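Local coordinates for protein Cel44C (Paenibacillus polymyxa, PDB 2YIH) that hydrolyses the beta-1,4-glucan backbone of xyloglucan and probably of cellulose, as a family 44 glycoside hydrolase domain that is part of a longer protein, at residues 90-95 against 106-111; 139-144 against 216-221; 146-151 against 162-167; 168-173 against 177-182; 227-232 against 384-389. The protein carries 8 engineered substitutions. All coordinates share one frame; numbering follows the deposited sequence.

Contact 1 (90-95 against 106-111). Engineered in segment 90-95: V92 (natural residue Thr). With EDO (1,2-ethanediol), chain N.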
# COMPACT_ATOMS: atom_id res chain seq x y z
N ALA A 90 16.91 -8.01 14.67
CA ALA A 90 15.76 -8.08 15.61
C ALA A 90 14.57 -7.19 15.20
O ALA A 90 13.42 -7.55 15.42
CB ALA A 90 16.21 -7.78 17.05
N VAL A 91 14.81 -6.03 14.61
CA VAL A 91 13.66 -5.22 14.15
C VAL A 91 12.83 -6.02 13.12
O VAL A 91 11.58 -6.05 13.17
CB VAL A 91 14.11 -3.86 13.52
CG1 VAL A 91 12.98 -3.21 12.70
CG2 VAL A 91 14.56 -2.87 14.63
N VAL A 92 13.54 -6.68 12.21
CA VAL A 92 12.87 -7.39 11.12
C VAL A 92 12.26 -8.71 11.60
O VAL A 92 11.13 -9.06 11.22
CB VAL A 92 13.78 -7.62 9.95
CG1 VAL A 92 13.04 -8.43 8.84
CG2 VAL A 92 14.23 -6.26 9.39
N THR A 93 12.99 -9.45 12.42
CA THR A 93 12.44 -10.70 12.95
C THR A 93 11.27 -10.45 13.91
O THR A 93 10.28 -11.21 13.88
CB THR A 93 13.52 -11.61 13.62
OG1 THR A 93 14.07 -10.96 14.78
CG2 THR A 93 14.61 -11.95 12.60
N SER A 94 11.35 -9.41 14.74
CA SER A 94 10.21 -9.11 15.59
C SER A 94 8.97 -8.74 14.72
O SER A 94 7.84 -9.17 15.00
CB SER A 94 10.57 -8.01 16.61
OG SER A 94 9.45 -7.73 17.46
N PHE A 95 9.21 -7.98 13.66
CA PHE A 95 8.16 -7.59 12.72
C PHE A 95 7.55 -8.85 12.10
O PHE A 95 6.33 -9.02 12.05
CB PHE A 95 8.77 -6.67 11.62
CG PHE A 95 7.84 -6.41 10.45
CD1 PHE A 95 6.77 -5.52 10.57
CD2 PHE A 95 8.00 -7.11 9.25
CE1 PHE A 95 5.93 -5.26 9.45
CE2 PHE A 95 7.13 -6.93 8.17
CZ PHE A 95 6.09 -6.00 8.27
N SER A 106 4.48 -10.60 4.86
CA SER A 106 5.44 -9.58 5.24
C SER A 106 6.19 -9.08 4.02
O SER A 106 6.84 -9.88 3.33
CB SER A 106 6.50 -10.15 6.21
OG SER A 106 5.94 -10.39 7.50
N LEU A 107 6.19 -7.77 3.83
CA LEU A 107 7.04 -7.11 2.83
C LEU A 107 8.13 -6.35 3.56
O LEU A 107 7.83 -5.46 4.33
CB LEU A 107 6.20 -6.13 2.02
CG LEU A 107 6.91 -5.21 1.00
CD1 LEU A 107 7.75 -6.07 -0.02
CD2 LEU A 107 5.88 -4.36 0.25
N VAL A 108 9.38 -6.75 3.34
CA VAL A 108 10.53 -6.19 4.05
C VAL A 108 11.43 -5.39 3.07
O VAL A 108 11.90 -5.90 2.06
CB VAL A 108 11.33 -7.37 4.66
CG1 VAL A 108 12.65 -6.89 5.28
CG2 VAL A 108 10.46 -8.12 5.72
N THR A 109 11.69 -4.14 3.41
CA THR A 109 12.56 -3.32 2.57
C THR A 109 14.02 -3.68 2.79
O THR A 109 14.46 -3.86 3.94
CB THR A 109 12.34 -1.84 2.93
OG1 THR A 109 10.96 -1.53 2.67
CG2 THR A 109 13.20 -0.88 2.07
N LEU A 110 14.78 -3.62 1.69
CA LEU A 110 16.25 -3.88 1.70
C LEU A 110 16.89 -2.59 1.23
O LEU A 110 16.26 -1.80 0.52
CB LEU A 110 16.59 -5.01 0.72
CG LEU A 110 15.96 -6.36 1.11
CD1 LEU A 110 16.38 -7.40 0.09
CD2 LEU A 110 16.43 -6.76 2.49
N PRO A 111 18.15 -2.36 1.64
CA PRO A 111 18.76 -1.03 1.35
C PRO A 111 19.42 -1.00 -0.04
O PRO A 111 20.10 -1.97 -0.42
CB PRO A 111 19.85 -0.91 2.43
CG PRO A 111 20.27 -2.36 2.67
CD PRO A 111 18.97 -3.19 2.55
C1 EDO N . 13.30 -11.23 17.71
O1 EDO N . 12.59 -11.98 16.71
C2 EDO N . 12.38 -10.57 18.73
O2 EDO N . 13.08 -9.42 19.23
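V92 and V108 reach toward each other tip to tip, CG1 of V92 lying 3.9 Å from CG1 of V108 and 4.1 Å from its CG2. V92 is an engineered residue, threonine in the natural sequence. Each valine holds CG1 anti to its backbone N (chi1 178° in V92, 173° in V108), which turns that methyl into the interface between helix 90-95 and strand 106-110. One turn further along the helix, F95 points its ring at the strand and meets it with CE2, 3.7 Å from S106 OG and 4.3 Å from V108 CG2. The approach to the ring is oblique. Helix and strand run nearly antiparallel, at 168°, with their axes 10.2 Å apart, as where an outer helix covers a strand of a TIM barrel; F162 of helix 159-170 and L45 of strand 42-45 close in on V92 as well. S106 OG, lying against the F95 ring, is hydrogen-bonded to S99 and H96 on the continuation of the same helix. No hydrogen bond joins the two segments themselves, which implies that apolar packing holds this interface and that the one hydroxyl within it is satisfied from the helix.

Contact 2 (139-144 against 216-221)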
# COMPACT_ATOMS: atom_id res chain seq x y z
N VAL A 139 26.83 -4.01 0.56
CA VAL A 139 27.31 -4.89 -0.52
C VAL A 139 26.23 -5.93 -0.72
O VAL A 139 25.76 -6.53 0.26
CB VAL A 139 28.65 -5.57 -0.07
CG1 VAL A 139 29.10 -6.65 -1.05
CG2 VAL A 139 29.76 -4.46 0.11
N ASN A 140 25.82 -6.12 -1.97
CA ASN A 140 24.67 -6.97 -2.23
C ASN A 140 24.98 -8.42 -2.05
O ASN A 140 24.18 -9.17 -1.44
CB ASN A 140 24.13 -6.70 -3.63
CG ASN A 140 23.47 -5.36 -3.73
OD1 ASN A 140 22.94 -4.84 -2.73
ND2 ASN A 140 23.54 -4.76 -4.90
N ALA A 141 26.14 -8.84 -2.57
CA ALA A 141 26.56 -10.27 -2.50
C ALA A 141 27.92 -10.43 -1.79
O ALA A 141 28.96 -9.92 -2.26
CB ALA A 141 26.61 -10.88 -3.92
N LYS A 142 27.90 -11.11 -0.66
CA LYS A 142 29.07 -11.25 0.19
C LYS A 142 30.21 -12.01 -0.50
O LYS A 142 31.40 -11.68 -0.31
CB LYS A 142 28.69 -11.96 1.51
CG LYS A 142 29.80 -11.91 2.55
CD LYS A 142 29.41 -12.68 3.83
CE LYS A 142 30.47 -12.36 4.93
NZ LYS A 142 30.24 -13.25 6.15
N ASN A 143 29.84 -13.02 -1.28
CA ASN A 143 30.88 -13.90 -1.89
C ASN A 143 31.89 -14.44 -0.85
O ASN A 143 33.11 -14.45 -1.08
CB ASN A 143 31.59 -13.19 -3.07
CG ASN A 143 30.64 -12.86 -4.23
OD1 ASN A 143 30.79 -11.83 -4.92
ND2 ASN A 143 29.62 -13.66 -4.39
N ALA A 144 31.37 -14.88 0.29
CA ALA A 144 32.17 -15.46 1.36
C ALA A 144 31.19 -16.21 2.23
O ALA A 144 29.97 -15.94 2.14
CB ALA A 144 32.89 -14.36 2.18
N SER A 216 18.46 -7.25 -6.84
CA SER A 216 17.46 -8.28 -7.09
C SER A 216 18.16 -9.60 -7.36
O SER A 216 17.78 -10.63 -6.79
CB SER A 216 16.56 -7.93 -8.28
OG SER A 216 15.51 -8.90 -8.36
N LYS A 217 19.22 -9.57 -8.17
CA LYS A 217 19.99 -10.82 -8.41
C LYS A 217 20.49 -11.44 -7.12
O LYS A 217 20.42 -12.66 -6.95
CB LYS A 217 21.20 -10.54 -9.31
CG LYS A 217 20.77 -10.36 -10.73
CD LYS A 217 21.89 -9.68 -11.52
CE LYS A 217 23.21 -10.38 -11.36
NZ LYS A 217 24.19 -9.79 -12.35
N ALA A 218 21.04 -10.60 -6.24
CA ALA A 218 21.57 -11.11 -4.98
C ALA A 218 20.50 -11.77 -4.14
O ALA A 218 20.75 -12.76 -3.49
CB ALA A 218 22.28 -10.01 -4.19
N VAL A 219 19.32 -11.16 -4.08
CA VAL A 219 18.21 -11.72 -3.31
C VAL A 219 17.73 -13.06 -3.90
O VAL A 219 17.50 -14.01 -3.15
CB VAL A 219 17.04 -10.72 -3.28
CG1 VAL A 219 15.78 -11.37 -2.58
CG2 VAL A 219 17.50 -9.41 -2.57
N LYS A 220 17.53 -13.06 -5.21
CA LYS A 220 16.93 -14.19 -5.90
C LYS A 220 17.90 -15.37 -5.84
O LYS A 220 17.50 -16.54 -5.93
CB LYS A 220 16.62 -13.82 -7.36
CG LYS A 220 15.48 -12.84 -7.53
CD LYS A 220 14.17 -13.45 -7.14
CE LYS A 220 13.02 -12.56 -7.66
NZ LYS A 220 11.72 -13.30 -7.73
N ALA A 221 19.20 -15.07 -5.66
CA ALA A 221 20.19 -16.17 -5.49
C ALA A 221 20.03 -16.90 -4.15
O ALA A 221 20.38 -18.09 -4.02
CB ALA A 221 21.64 -15.65 -5.67
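A218 CB presses against the backbone of N140, where the loop after strand 135-139 meets helix 205-222, one of the helices that surround the beta/alpha barrel. The close part is small: A218 CB lies 3.4 Å from the carbonyl O of N140 and 3.8 Å from its CB, and the two segments bury only 89 Å² between them. A218 points at the loop, and its methyl sits in the bend of the chain at N140 and A141, where the CA atoms of A141 and A218 come within 5.6 Å. No hydrogen bond crosses between the segments. The amide of N140 nevertheless ties the loop to the same helix, since ND2 is hydrogen-bonded to S214, just before segment 216-221.

Beyond A141 the contact thins out. A141 CB is 4.4 Å from A218 CB, and from K142 onward the loop leaves helix 205-222 for the surface, where N143 and A144 are exposed and touch a crystal neighbour. K142 turns to other partners: its N is held by D160 of helix 159-170, and its side chain forms a salt bridge with E161 and a hydrogen bond with Q147. On the far side of helix 205-222, S216 and K220 lean on V228 of strand 227-233, so the helix lies between barrel wall and loop. Within helix 205-222, K220 N donates to S216 O at 2.9 Å.

Contact 3 (146-151 against 162-167). With CA (calcium ion), chain C; SO4 (sulfate ion), chain F.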
# COMPACT_ATOMS: atom_id res chain seq x y z
N PHE A 146 28.54 -17.18 4.75
CA PHE A 146 27.61 -16.38 5.53
C PHE A 146 27.77 -16.64 7.03
O PHE A 146 28.02 -17.76 7.45
CB PHE A 146 26.17 -16.69 5.13
CG PHE A 146 25.82 -16.29 3.74
CD1 PHE A 146 26.13 -15.00 3.25
CD2 PHE A 146 25.16 -17.18 2.90
CE1 PHE A 146 25.77 -14.63 1.97
CE2 PHE A 146 24.78 -16.80 1.63
CZ PHE A 146 25.12 -15.52 1.15
N GLN A 147 27.56 -15.61 7.83
CA GLN A 147 27.56 -15.72 9.27
C GLN A 147 26.14 -15.40 9.75
O GLN A 147 25.57 -14.40 9.36
CB GLN A 147 28.57 -14.71 9.88
CG GLN A 147 30.02 -14.88 9.36
CD GLN A 147 30.91 -13.65 9.67
OE1 GLN A 147 31.01 -12.69 8.87
NE2 GLN A 147 31.54 -13.66 10.84
N LEU A 148 25.59 -16.23 10.63
CA LEU A 148 24.36 -15.85 11.32
C LEU A 148 24.58 -14.77 12.36
O LEU A 148 23.64 -14.03 12.69
CB LEU A 148 23.70 -17.08 11.97
CG LEU A 148 23.22 -18.16 10.99
CD1 LEU A 148 22.60 -19.32 11.77
CD2 LEU A 148 22.22 -17.62 9.97
N GLN A 149 25.81 -14.66 12.85
CA GLN A 149 26.23 -13.58 13.75
C GLN A 149 27.19 -12.71 12.91
O GLN A 149 28.36 -13.07 12.75
CB GLN A 149 26.98 -14.12 15.00
CG GLN A 149 26.13 -15.05 15.91
CD GLN A 149 26.98 -16.09 16.66
OE1 GLN A 149 26.97 -17.28 16.32
NE2 GLN A 149 27.73 -15.64 17.67
N PRO A 150 26.66 -11.66 12.26
CA PRO A 150 27.51 -10.94 11.29
C PRO A 150 28.65 -10.19 11.96
O PRO A 150 28.63 -9.94 13.17
CB PRO A 150 26.53 -9.94 10.65
CG PRO A 150 25.48 -9.68 11.74
CD PRO A 150 25.31 -11.06 12.37
N ASP A 151 29.64 -9.82 11.15
CA ASP A 151 30.82 -9.12 11.66
C ASP A 151 30.41 -7.69 11.98
O ASP A 151 30.12 -6.91 11.07
CB ASP A 151 31.91 -9.15 10.59
CG ASP A 151 33.26 -8.69 11.11
OD1 ASP A 151 33.31 -7.88 12.05
OD2 ASP A 151 34.27 -9.14 10.53
N PHE A 162 21.91 -11.12 5.01
CA PHE A 162 20.71 -10.87 5.77
C PHE A 162 19.57 -11.77 5.25
O PHE A 162 18.77 -12.30 6.04
CB PHE A 162 20.35 -9.40 5.62
CG PHE A 162 19.03 -9.04 6.26
CD1 PHE A 162 18.80 -9.36 7.60
CD2 PHE A 162 18.04 -8.44 5.52
CE1 PHE A 162 17.59 -9.02 8.20
CE2 PHE A 162 16.81 -8.11 6.12
CZ PHE A 162 16.62 -8.38 7.46
N VAL A 163 19.41 -11.84 3.93
CA VAL A 163 18.37 -12.70 3.39
C VAL A 163 18.61 -14.16 3.79
O VAL A 163 17.69 -14.89 4.19
CB VAL A 163 18.18 -12.55 1.86
CG1 VAL A 163 17.04 -13.50 1.35
CG2 VAL A 163 17.84 -11.10 1.51
N HIS A 164 19.87 -14.59 3.75
CA HIS A 164 20.18 -15.94 4.23
C HIS A 164 19.79 -16.16 5.70
O HIS A 164 19.32 -17.25 6.06
CB HIS A 164 21.69 -16.23 4.01
CG HIS A 164 22.17 -17.47 4.69
ND1 HIS A 164 22.18 -18.70 4.08
CD2 HIS A 164 22.70 -17.65 5.93
CE1 HIS A 164 22.66 -19.60 4.92
NE2 HIS A 164 22.97 -18.99 6.06
N PHE A 165 20.05 -15.16 6.55
CA PHE A 165 19.67 -15.16 7.96
C PHE A 165 18.16 -15.37 8.14
O PHE A 165 17.75 -16.18 8.97
CB PHE A 165 20.16 -13.85 8.63
CG PHE A 165 19.65 -13.64 10.02
CD1 PHE A 165 20.37 -14.12 11.13
CD2 PHE A 165 18.49 -12.89 10.25
CE1 PHE A 165 19.89 -13.91 12.44
CE2 PHE A 165 18.06 -12.62 11.55
CZ PHE A 165 18.74 -13.15 12.64
N LEU A 166 17.35 -14.65 7.36
CA LEU A 166 15.89 -14.78 7.41
C LEU A 166 15.46 -16.18 6.96
O LEU A 166 14.63 -16.83 7.62
CB LEU A 166 15.24 -13.71 6.53
CG LEU A 166 15.44 -12.29 7.07
CD1 LEU A 166 14.76 -11.32 6.06
CD2 LEU A 166 14.80 -12.14 8.47
N VAL A 167 16.05 -16.65 5.86
CA VAL A 167 15.66 -17.96 5.33
C VAL A 167 16.08 -19.06 6.31
O VAL A 167 15.38 -20.08 6.47
CB VAL A 167 16.26 -18.17 3.92
CG1 VAL A 167 16.16 -19.66 3.45
CG2 VAL A 167 15.58 -17.22 2.90
CA CA C . 29.37 -5.80 9.16
S SO4 F . 27.75 -18.18 12.56
O1 SO4 F . 26.95 -18.64 11.42
O2 SO4 F . 28.87 -19.07 12.80
O3 SO4 F . 28.28 -16.83 12.31
O4 SO4 F . 26.94 -18.11 13.76
O HOH W 1 30.04 -7.75 7.82
O HOH W 2 29.76 -3.74 10.30
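F146 and H164 stack with their rings offset, centroids 4.7 Å apart and planes at 30°. F146 CD2 lies over one face of the imidazole, 3.5 Å from H164 CG, and each residue also sets its CB over the other's ring: F146 CB is 4.0 Å from the imidazole centroid. With CG anti to the backbone N (chi1 169°), H164 swings its ring off the helix to meet F146. Next along the loop, L148 crosses H164 at about a right angle and brings CD2 to 4.1 Å from F165 CD1, while its carbonyl O stands 3.6 Å from that same CD1, oblique to the ring.

Outside this shell lies a sulfate, probably from the crystallisation liquor; sulfate O1 accepts a nearly straight hydrogen bond from L148 N (2.9 Å, 171°), and O3 a weak one from Q149 N. On the helix side, W55 meets the rings of F162 and F165 and also touches P150. Further along the loop, D151 O binds calcium at 2.3 Å, in company with two waters, E56, D154 and Y156. The whole is a surface loop laid along helix 159-170 by aromatic and aliphatic side chains and tied down at its far end by a calcium site.

Contact 4 (168-173 against 177-182)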
# COMPACT_ATOMS: atom_id res chain seq x y z
N ASN A 168 17.22 -18.88 6.96
CA ASN A 168 17.67 -19.85 7.96
C ASN A 168 16.66 -19.95 9.11
O ASN A 168 16.39 -21.05 9.64
CB ASN A 168 19.06 -19.46 8.48
CG ASN A 168 19.51 -20.32 9.65
OD1 ASN A 168 19.40 -19.93 10.81
ND2 ASN A 168 19.98 -21.51 9.34
N LYS A 169 16.08 -18.82 9.50
CA LYS A 169 15.14 -18.80 10.61
C LYS A 169 13.73 -19.27 10.22
O LYS A 169 13.03 -19.95 11.02
CB LYS A 169 15.08 -17.38 11.22
CG LYS A 169 14.25 -17.28 12.49
CD LYS A 169 14.46 -15.93 13.16
CE LYS A 169 13.41 -15.64 14.22
NZ LYS A 169 13.59 -16.45 15.47
N TYR A 170 13.28 -18.88 9.03
CA TYR A 170 11.85 -18.96 8.68
C TYR A 170 11.54 -19.90 7.55
O TYR A 170 10.37 -20.14 7.26
CB TYR A 170 11.34 -17.58 8.29
CG TYR A 170 11.34 -16.60 9.45
CD1 TYR A 170 10.54 -16.81 10.58
CD2 TYR A 170 12.11 -15.46 9.40
CE1 TYR A 170 10.56 -15.91 11.65
CE2 TYR A 170 12.11 -14.54 10.46
CZ TYR A 170 11.34 -14.77 11.58
OH TYR A 170 11.31 -13.83 12.60
N GLY A 171 12.58 -20.35 6.84
CA GLY A 171 12.40 -21.02 5.55
C GLY A 171 12.23 -20.05 4.40
O GLY A 171 12.25 -18.81 4.60
N THR A 172 12.03 -20.58 3.20
CA THR A 172 11.91 -19.71 2.02
C THR A 172 10.50 -19.14 1.86
O THR A 172 9.54 -19.61 2.49
CB THR A 172 12.29 -20.45 0.74
OG1 THR A 172 11.38 -21.55 0.55
CG2 THR A 172 13.71 -20.97 0.82
N ALA A 173 10.37 -18.16 0.98
CA ALA A 173 9.09 -17.50 0.71
C ALA A 173 7.97 -18.48 0.36
O ALA A 173 6.80 -18.24 0.67
CB ALA A 173 9.25 -16.49 -0.42
N ALA A 177 5.96 -20.08 6.56
CA ALA A 177 6.54 -19.19 7.55
C ALA A 177 7.51 -18.18 6.93
O ALA A 177 8.00 -17.31 7.62
CB ALA A 177 7.25 -20.00 8.62
N GLY A 178 7.75 -18.29 5.62
CA GLY A 178 8.81 -17.50 5.00
C GLY A 178 8.43 -16.04 4.85
O GLY A 178 7.24 -15.68 4.80
N VAL A 179 9.45 -15.18 4.78
CA VAL A 179 9.25 -13.78 4.40
C VAL A 179 8.99 -13.76 2.90
O VAL A 179 9.81 -14.23 2.13
CB VAL A 179 10.49 -12.95 4.74
CG1 VAL A 179 10.37 -11.49 4.20
CG2 VAL A 179 10.71 -12.95 6.24
N LYS A 180 7.85 -13.22 2.47
CA LYS A 180 7.42 -13.41 1.09
C LYS A 180 7.88 -12.34 0.11
O LYS A 180 8.00 -12.61 -1.09
CB LYS A 180 5.91 -13.55 1.05
CG LYS A 180 5.49 -14.96 1.52
CD LYS A 180 3.98 -15.11 1.59
CE LYS A 180 3.57 -16.59 1.54
NZ LYS A 180 4.45 -17.47 2.37
N GLY A 181 8.02 -11.11 0.59
CA GLY A 181 8.34 -9.99 -0.30
C GLY A 181 9.50 -9.14 0.19
O GLY A 181 9.63 -8.87 1.38
N TYR A 182 10.31 -8.66 -0.77
CA TYR A 182 11.39 -7.71 -0.46
C TYR A 182 11.26 -6.53 -1.38
O TYR A 182 11.01 -6.72 -2.59
CB TYR A 182 12.79 -8.33 -0.65
CG TYR A 182 13.06 -9.47 0.30
CD1 TYR A 182 13.36 -9.24 1.63
CD2 TYR A 182 12.96 -10.79 -0.13
CE1 TYR A 182 13.53 -10.31 2.52
CE2 TYR A 182 13.17 -11.86 0.74
CZ TYR A 182 13.52 -11.61 2.04
OH TYR A 182 13.71 -12.64 2.92
O HOH W 3 12.22 -16.06 4.76
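The loop between helix 159-170 and barrel strand 181-184, an alpha-to-beta connection of the TIM barrel, packs one part of itself against another here. The helix ends at Y170, and G171 leaves it with positive phi. Y170 O then meets A177 CB at 3.4 Å, and Y170 CB packs against A177 O. The Y170 ring is approached obliquely by V179 CG2, 4.3 Å from CD2, while its hydroxyl is hydrogen-bonded to D97 on helix 90-102.

The closest backbone packing lies at G178, whose CA is 3.4 Å from T172 O in a CA-H...O contact. A side chain here would run into T172 O and A173 N. Water 3 bridges the two arms, donating to G171 O (2.8 Å) and accepting from V179 N (2.9 Å). Beyond it, A173 CB touches V179 O at 3.5 Å.

K180 reaches back with its chain bent at the last torsion (chi4 41°), so that NZ donates a hydrogen bond to A173 O at 3.0 Å, with a C=O...N angle of 159° and the nitrogen tilted 16° from the carbonyl plane. A methionine in place of K180 would probably leave A173 O without this donor and the loop less firmly tied to the strand. The lysine bond and the bridging water thus carry the polar link between the arms, and the ammonium would probably polarise the neutral A173 carbonyl it binds.

Contact 5 (227-232 against 384-389). Unlike the reference sequence in segment 227-232: V228 (reference Ile).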
# COMPACT_ATOMS: atom_id res chain seq x y z
N GLU A 227 9.22 -12.42 -3.68
CA GLU A 227 8.74 -11.42 -4.64
C GLU A 227 9.49 -10.13 -4.43
O GLU A 227 9.53 -9.61 -3.32
CB GLU A 227 7.25 -11.19 -4.42
CG GLU A 227 6.44 -12.46 -4.75
CD GLU A 227 4.95 -12.24 -4.61
OE1 GLU A 227 4.52 -11.76 -3.57
OE2 GLU A 227 4.22 -12.40 -5.63
N VAL A 228 10.07 -9.61 -5.50
CA VAL A 228 10.83 -8.34 -5.44
C VAL A 228 9.95 -7.20 -5.93
O VAL A 228 9.39 -7.25 -7.05
CB VAL A 228 12.15 -8.45 -6.26
CG1 VAL A 228 12.77 -7.05 -6.56
CG2 VAL A 228 13.14 -9.40 -5.52
N PHE A 229 9.86 -6.15 -5.11
CA PHE A 229 8.97 -5.00 -5.37
C PHE A 229 9.85 -3.80 -5.72
O PHE A 229 10.83 -3.51 -4.98
CB PHE A 229 8.24 -4.60 -4.08
CG PHE A 229 7.12 -5.51 -3.67
CD1 PHE A 229 7.36 -6.88 -3.44
CD2 PHE A 229 5.86 -5.00 -3.47
CE1 PHE A 229 6.32 -7.72 -3.01
CE2 PHE A 229 4.81 -5.81 -3.02
CZ PHE A 229 5.05 -7.17 -2.79
N GLY A 230 9.52 -3.12 -6.81
CA GLY A 230 10.23 -1.87 -7.16
C GLY A 230 9.38 -1.06 -8.11
O GLY A 230 8.48 -1.60 -8.73
N PRO A 231 9.74 0.22 -8.35
CA PRO A 231 10.83 0.96 -7.74
C PRO A 231 10.42 1.75 -6.51
O PRO A 231 11.25 2.51 -5.99
CB PRO A 231 11.29 1.94 -8.88
CG PRO A 231 10.16 1.85 -10.00
CD PRO A 231 9.03 1.03 -9.35
N VAL A 232 9.21 1.52 -5.99
CA VAL A 232 8.75 2.16 -4.73
C VAL A 232 8.68 3.70 -4.91
O VAL A 232 9.23 4.49 -4.11
CB VAL A 232 9.65 1.75 -3.49
CG1 VAL A 232 8.87 1.94 -2.19
CG2 VAL A 232 10.09 0.25 -3.60
N ASP A 384 -7.57 -4.97 -9.93
CA ASP A 384 -6.37 -5.78 -10.20
C ASP A 384 -5.15 -5.27 -9.44
O ASP A 384 -4.03 -5.30 -9.97
CB ASP A 384 -6.08 -5.84 -11.71
CG ASP A 384 -7.24 -6.47 -12.50
OD1 ASP A 384 -7.49 -7.67 -12.33
OD2 ASP A 384 -7.97 -5.74 -13.21
N VAL A 385 -5.37 -4.72 -8.25
CA VAL A 385 -4.24 -4.36 -7.40
C VAL A 385 -3.89 -5.51 -6.48
O VAL A 385 -4.76 -6.08 -5.82
CB VAL A 385 -4.56 -3.07 -6.59
CG1 VAL A 385 -3.41 -2.74 -5.61
CG2 VAL A 385 -4.82 -1.91 -7.58
N TYR A 386 -2.62 -5.92 -6.49
CA TYR A 386 -2.18 -7.07 -5.72
C TYR A 386 -2.06 -6.77 -4.22
O TYR A 386 -2.38 -7.62 -3.38
CB TYR A 386 -0.82 -7.51 -6.26
CG TYR A 386 -0.14 -8.64 -5.52
CD1 TYR A 386 -0.75 -9.88 -5.38
CD2 TYR A 386 1.17 -8.50 -5.07
CE1 TYR A 386 -0.12 -10.95 -4.73
CE2 TYR A 386 1.84 -9.55 -4.43
CZ TYR A 386 1.21 -10.79 -4.29
OH TYR A 386 1.88 -11.83 -3.67
N MET A 387 -1.56 -5.60 -3.87
CA MET A 387 -1.22 -5.31 -2.48
C MET A 387 -1.32 -3.81 -2.28
O MET A 387 -0.99 -3.01 -3.20
CB MET A 387 0.18 -5.83 -2.13
CG MET A 387 0.60 -5.59 -0.66
SD MET A 387 2.19 -6.43 -0.39
CE MET A 387 1.75 -8.16 -0.51
N ALA A 388 -1.80 -3.39 -1.10
CA ALA A 388 -1.89 -1.96 -0.81
C ALA A 388 -1.71 -1.77 0.67
O ALA A 388 -2.29 -2.53 1.44
CB ALA A 388 -3.27 -1.36 -1.25
N ASN A 389 -0.96 -0.75 1.06
CA ASN A 389 -0.56 -0.55 2.47
C ASN A 389 -0.77 0.92 2.87
O ASN A 389 -0.11 1.83 2.36
CB ASN A 389 0.92 -0.97 2.70
CG ASN A 389 1.19 -2.40 2.28
OD1 ASN A 389 1.18 -3.35 3.13
ND2 ASN A 389 1.41 -2.59 1.01
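E227 OE1 is gripped by two tyrosine hydroxyls: Y386 OH donates to it at 2.6 Å, and Y105 OH of strand 105-110 is hydrogen-bonded to it as well. The bond from Y386 uses the syn lone pair of OE1, on the side of the other carboxylate oxygen, and Y386 OH is accordingly only 3.1 Å from OE2. The two side chains come from opposite directions. The carboxylate stands almost perpendicular to the phenol, at 87°, with OE1 at the ring edge and near its plane. OE2 forms a salt bridge with K353, which also makes a cation-pi contact with Y386, so the lysine probably stabilises the negative charge. An alanine in place of E227 would probably leave the K353 ammonium without its carboxylate mate and the two tyrosine hydroxyls without their shared acceptor.

Segment 227-232 lies on the fifth strand of the closed parallel TIM barrel, and segment 384-389 leads into the eighth, 387-390, so their side chains meet across its interior; even the nearest CA atoms, those of F229 and M387, are 10.6 Å apart. F229 CE2 and M387 SD touch at 3.8 Å in a Met-aromatic contact, the sulfur oblique to the ring and 4.8 Å from its centroid. M387 extends its first two torsions (chi1 -179°, chi2 174°) across the barrel before bending at chi3, which carries SD to F229 and CE to 4.1 Å from F229 CZ. F229 CZ also faces the edge of Y386, lying 4.3 Å from CE2. L107 of strand 105-110 and A355 of strand 353-359 pack against F229 as further neighbours inside the barrel.

How the contacts relate
Contacts 1, 4 and 5 share the barrel sheet: V108 N lies 2.9 Å from G181 O between contacts 1 and 4, and F229 N 2.8 Å from Y182 O between 4 and 5. L107 CD1 reaches F229 CD1 at 3.5 Å, joining contact 1 to the interior at contact 5. Contacts 3 and 4 use helix 159-170, which packs on helix 90-102 through T93 CG2 and F165 CE2, 3.7 Å apart. Contact 2 closes a loop that includes contact 3, and K142 NZ meets Q147 OE1 at 2.9 Å between them. Contacts 3 and 5 do not touch, their centres about 25 Å apart. Contact 3 holds calcium ligand D151; none of the five includes a residue of the glycan pocket.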